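Local coordinates for zinc-type alcohol dehydrogenase-like protein YAHK (Escherichia coli, PDB 1UUF) that reduces a wide range of aldehydes to their alcohols with NADPH as the strongly preferred electron donor, as a zinc-dependent dehydrogenase, at residues His82-Arg87 with Thr131-Ser136; Val50-Ala55 with Val104-Ile109. One frame throughout, in Å; residues are numbered along the deposited sequence.

Contact 1: His82-Arg87 with Thr131-Ser136; sequences HEIVGR and TGTYNS. With ZN (zinc ion), chain C.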
# COMPACT_ATOMS: atom_id res chain seq x y z
N HIS A 82 -8.30 -11.47 25.21
CA HIS A 82 -9.16 -10.44 24.66
C HIS A 82 -10.09 -10.91 23.55
O HIS A 82 -10.36 -10.19 22.60
CB HIS A 82 -8.36 -9.20 24.25
CG HIS A 82 -7.27 -9.45 23.24
ND1 HIS A 82 -6.20 -8.59 23.10
CD2 HIS A 82 -7.11 -10.42 22.32
CE1 HIS A 82 -5.43 -9.03 22.12
NE2 HIS A 82 -5.96 -10.13 21.63
N GLU A 83 -10.55 -12.15 23.69
CA GLU A 83 -11.50 -12.78 22.77
C GLU A 83 -12.50 -13.33 23.79
O GLU A 83 -12.64 -14.53 23.99
CB GLU A 83 -10.84 -13.90 21.97
CG GLU A 83 -9.74 -13.41 21.04
CD GLU A 83 -9.31 -14.45 20.01
OE1 GLU A 83 -9.32 -15.66 20.35
OE2 GLU A 83 -8.94 -14.06 18.88
N ILE A 84 -13.18 -12.39 24.44
CA ILE A 84 -14.12 -12.64 25.53
C ILE A 84 -15.61 -12.70 25.21
O ILE A 84 -16.14 -11.83 24.52
CB ILE A 84 -13.94 -11.55 26.62
CG1 ILE A 84 -12.49 -11.54 27.10
CG2 ILE A 84 -14.89 -11.79 27.79
CD1 ILE A 84 -12.10 -10.26 27.84
N VAL A 85 -16.28 -13.73 25.73
CA VAL A 85 -17.73 -13.86 25.58
C VAL A 85 -18.29 -14.27 26.94
O VAL A 85 -17.65 -15.01 27.68
CB VAL A 85 -18.14 -14.90 24.52
CG1 VAL A 85 -17.65 -14.45 23.15
CG2 VAL A 85 -17.60 -16.27 24.87
N GLY A 86 -19.47 -13.77 27.27
CA GLY A 86 -20.06 -14.11 28.54
C GLY A 86 -21.48 -13.60 28.66
O GLY A 86 -22.13 -13.30 27.66
N ARG A 87 -21.96 -13.47 29.89
CA ARG A 87 -23.31 -13.00 30.14
C ARG A 87 -23.31 -11.77 31.05
O ARG A 87 -22.54 -11.69 32.00
CB ARG A 87 -24.14 -14.12 30.78
CG ARG A 87 -24.27 -15.36 29.91
CD ARG A 87 -25.05 -16.47 30.61
NE ARG A 87 -25.27 -17.63 29.75
CZ ARG A 87 -24.30 -18.42 29.30
NH1 ARG A 87 -24.59 -19.45 28.52
NH2 ARG A 87 -23.03 -18.20 29.64
N THR A 131 -7.60 2.28 24.86
CA THR A 131 -7.26 1.49 26.04
C THR A 131 -7.47 0.02 25.69
O THR A 131 -8.59 -0.42 25.45
CB THR A 131 -8.17 1.84 27.24
OG1 THR A 131 -7.98 3.21 27.59
CG2 THR A 131 -7.83 0.96 28.44
N GLY A 132 -6.37 -0.74 25.65
CA GLY A 132 -6.46 -2.15 25.33
C GLY A 132 -7.03 -2.96 26.48
O GLY A 132 -6.88 -2.60 27.65
N THR A 133 -7.67 -4.07 26.15
CA THR A 133 -8.28 -4.94 27.14
C THR A 133 -7.27 -5.36 28.21
O THR A 133 -7.64 -5.61 29.35
CB THR A 133 -8.90 -6.15 26.44
OG1 THR A 133 -9.80 -5.66 25.44
CG2 THR A 133 -9.67 -7.02 27.42
N TYR A 134 -6.00 -5.44 27.83
CA TYR A 134 -4.95 -5.73 28.80
C TYR A 134 -3.67 -4.95 28.48
O TYR A 134 -3.39 -4.66 27.32
CB TYR A 134 -4.66 -7.25 28.90
CG TYR A 134 -4.24 -7.95 27.64
CD1 TYR A 134 -2.96 -7.81 27.12
CD2 TYR A 134 -5.12 -8.82 26.98
CE1 TYR A 134 -2.56 -8.51 25.98
CE2 TYR A 134 -4.73 -9.52 25.85
CZ TYR A 134 -3.45 -9.37 25.36
OH TYR A 134 -3.07 -10.08 24.24
N ASN A 135 -2.96 -4.59 29.54
CA ASN A 135 -1.69 -3.86 29.48
C ASN A 135 -1.75 -2.35 29.23
O ASN A 135 -0.72 -1.73 28.96
CB ASN A 135 -0.76 -4.49 28.45
CG ASN A 135 0.70 -4.14 28.70
OD1 ASN A 135 1.35 -3.46 27.90
ND2 ASN A 135 1.22 -4.61 29.82
N SER A 136 -2.93 -1.75 29.33
CA SER A 136 -3.05 -0.31 29.11
C SER A 136 -3.33 0.43 30.42
O SER A 136 -3.96 -0.11 31.32
CB SER A 136 -4.17 0.00 28.11
OG SER A 136 -3.77 -0.30 26.79
ZN ZN C . -5.67 -10.79 19.58
O HOH W 1 -5.58 -6.31 24.63
O HOH W 2 -4.20 -9.24 18.74
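H82 and Y134 form a slid-apart, near-parallel aromatic pair next to the catalytic zinc. Their planes meet at 18°, but the rings barely overlap, with centroids 4.8 Å from each other. The touching is done by one corner of the phenol: Y134 CE2 comes within 3.3 Å of H82 ND1, and further along the same side the phenol oxygen passes by H82 CE1. CG of Y134 sits between the backbone N and the carbonyl carbon (chi1 58°), which swings the ring back alongside the imidazole.

The polar contacts gather round the histidine. H82 NE2 binds zinc at 2.2 Å; C60, C178 and a water complete the site. On the other nitrogen, H82 ND1 donates to a second water at 2.8 Å, lying at the ring edge in the imidazole plane. That water is also over the centre of the Y134 ring, 3.4 Å above its plane and on the same side as the histidine, and it takes a weak hydrogen bond from Y134 N. Y134 OH makes a weak hydrogen bond with D63, and T133 OG1 hydrogen-bonds to the backbone O of G107.

The apolar packing lies mainly with T133. Its CB rests 3.8 Å from H82 CB, and its methyl CG2 slides past I84 CD1. Cutting Y134 back to an alanine would probably open a gap beside the imidazole, leave the water without the ring beneath it and cost D63 its weak partner.

With zinc on NE2 and a water on ND1, the H82 ring is gripped at both nitrogens, which probably fixes its rotation; Y134, beside the ring and weakly bonded to that water, is placed like a second-shell residue to a first-shell zinc ligand of the GroES-like domain.

Contact 2: Val50-Ala55 with Val104-Ile109; sequences VKIEIA and VGVGCI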
# COMPACT_ATOMS: atom_id res chain seq x y z
N VAL A 50 -20.90 -2.19 32.03
CA VAL A 50 -21.56 -3.48 31.91
C VAL A 50 -20.67 -4.48 32.64
O VAL A 50 -19.48 -4.60 32.34
CB VAL A 50 -21.67 -3.93 30.43
CG1 VAL A 50 -22.37 -5.29 30.35
CG2 VAL A 50 -22.43 -2.89 29.62
N LYS A 51 -21.24 -5.18 33.62
CA LYS A 51 -20.50 -6.18 34.39
C LYS A 51 -20.78 -7.52 33.72
O LYS A 51 -21.93 -7.93 33.61
CB LYS A 51 -20.99 -6.21 35.84
CG LYS A 51 -20.30 -7.26 36.70
CD LYS A 51 -20.83 -7.21 38.12
CE LYS A 51 -20.15 -8.25 38.99
NZ LYS A 51 -20.63 -8.16 40.40
N ILE A 52 -19.72 -8.19 33.29
CA ILE A 52 -19.83 -9.44 32.56
C ILE A 52 -19.22 -10.66 33.24
O ILE A 52 -18.07 -10.61 33.70
CB ILE A 52 -19.15 -9.30 31.18
CG1 ILE A 52 -19.78 -8.13 30.42
CG2 ILE A 52 -19.27 -10.59 30.38
CD1 ILE A 52 -19.02 -7.73 29.18
N GLU A 53 -19.99 -11.74 33.30
CA GLU A 53 -19.51 -13.00 33.87
C GLU A 53 -18.94 -13.71 32.64
O GLU A 53 -19.69 -14.14 31.76
CB GLU A 53 -20.67 -13.80 34.45
CG GLU A 53 -20.27 -15.07 35.17
CD GLU A 53 -19.48 -14.79 36.45
OE1 GLU A 53 -19.90 -13.90 37.21
OE2 GLU A 53 -18.46 -15.46 36.68
N ILE A 54 -17.62 -13.83 32.58
CA ILE A 54 -16.97 -14.45 31.44
C ILE A 54 -17.17 -15.96 31.36
O ILE A 54 -16.88 -16.70 32.30
CB ILE A 54 -15.46 -14.13 31.43
CG1 ILE A 54 -15.27 -12.61 31.40
CG2 ILE A 54 -14.80 -14.75 30.21
CD1 ILE A 54 -13.81 -12.18 31.39
N ALA A 55 -17.67 -16.42 30.21
CA ALA A 55 -17.90 -17.84 30.01
C ALA A 55 -16.70 -18.47 29.31
O ALA A 55 -16.21 -19.52 29.73
CB ALA A 55 -19.16 -18.05 29.18
N VAL A 104 -22.97 -11.36 25.63
CA VAL A 104 -22.12 -10.29 25.11
C VAL A 104 -20.68 -10.70 24.87
O VAL A 104 -20.23 -11.75 25.32
CB VAL A 104 -22.11 -9.10 26.07
CG1 VAL A 104 -23.47 -8.42 26.10
CG2 VAL A 104 -21.73 -9.57 27.47
N GLY A 105 -19.96 -9.83 24.17
CA GLY A 105 -18.56 -10.09 23.90
C GLY A 105 -17.73 -8.83 24.06
O GLY A 105 -18.25 -7.72 24.01
N VAL A 106 -16.43 -9.03 24.27
CA VAL A 106 -15.48 -7.94 24.41
C VAL A 106 -14.25 -8.35 23.62
O VAL A 106 -13.81 -9.50 23.71
CB VAL A 106 -15.08 -7.71 25.88
CG1 VAL A 106 -14.04 -6.60 25.96
CG2 VAL A 106 -16.31 -7.35 26.70
N GLY A 107 -13.72 -7.41 22.85
CA GLY A 107 -12.54 -7.69 22.04
C GLY A 107 -11.27 -7.10 22.63
O GLY A 107 -11.05 -7.16 23.85
N CYS A 108 -10.45 -6.50 21.78
CA CYS A 108 -9.17 -5.92 22.20
C CYS A 108 -9.27 -4.51 22.78
O CYS A 108 -8.30 -4.02 23.36
CB CYS A 108 -8.21 -5.86 21.01
SG CYS A 108 -7.82 -7.46 20.29
N ILE A 109 -10.43 -3.89 22.63
CA ILE A 109 -10.65 -2.52 23.10
C ILE A 109 -11.65 -2.41 24.24
O ILE A 109 -12.75 -2.97 24.16
CB ILE A 109 -11.22 -1.63 21.97
CG1 ILE A 109 -10.40 -1.81 20.70
CG2 ILE A 109 -11.26 -0.17 22.42
CD1 ILE A 109 -11.03 -1.16 19.48
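No flat group takes part where I52 meets V104 and V106: there is no ring, amide or carboxylate whose faces or edges could be covered, and the whole contact is branched aliphatic carbon on aliphatic carbon. All three side chains point their CB toward the opposing segment, and all three are buried.

I52 does most of the reaching. Its CG1 stands beside the backbone N (chi1 -57°) and the chain runs on extended to CD1, which is carried out to the valines, the side chain running at a slant across both of theirs. There the terminal methyl is shared: I52 CD1 lies 3.7 Å from V104 CG2 and also 3.7 Å from V106 CG2. Since V104 CG2 and V106 CG2 are themselves 5.9 Å apart, the methyl settles across the interval between two side chains on the same face of their strand. V104 gives the broader grip, because its CG2 also touches further back along the isoleucine, 3.8 Å from I52 CG1 and 3.9 Å from I52 CG2. V106 meets the methyl alone.

The backbones stay well apart, with the CA atoms of I52 and V104 at 7.8 Å, and no hydrogen bond joins these segments. They belong to strands 49-58 and 103-106, each of which pairs antiparallel with strand 84-91 in the curled sheet of the GroES-like domain. Other members of that sheet close in on the same cluster: I153 packs on I52, V155 on V106, and V88 on V104.

Being wholly apolar, the contact has no hydrogen-bond directionality, rests on how the branched carbons fit, and leaves no polar side-chain group to satisfy. Between these two strands, which are not neighbours in the sheet, the direct contact is methyl packing in the interior of the fold; each is hydrogen-bonded to strand 84-91.

Contacts 1 and 2 lie side by side, their centres about 7 Å apart, in one GroES-like domain. Strand 84-91 joins them: it carries I84 of contact 1 and pairs with strand 103-106 of contact 2, where I84 O and V106 N are 2.8 Å apart, a probable hydrogen bond. Past V106 the chain turns toward the metal, and T133 OG1 hydrogen-bonds to G107 O at 2.5 Å while C108 SG packs 3.4 Å from H82 CE1. Contact 1 thus touches the catalytic zinc directly, whereas contact 2 is the layer behind, the V106 side chain being about 6 Å from that of H82 and about 11 Å from the zinc.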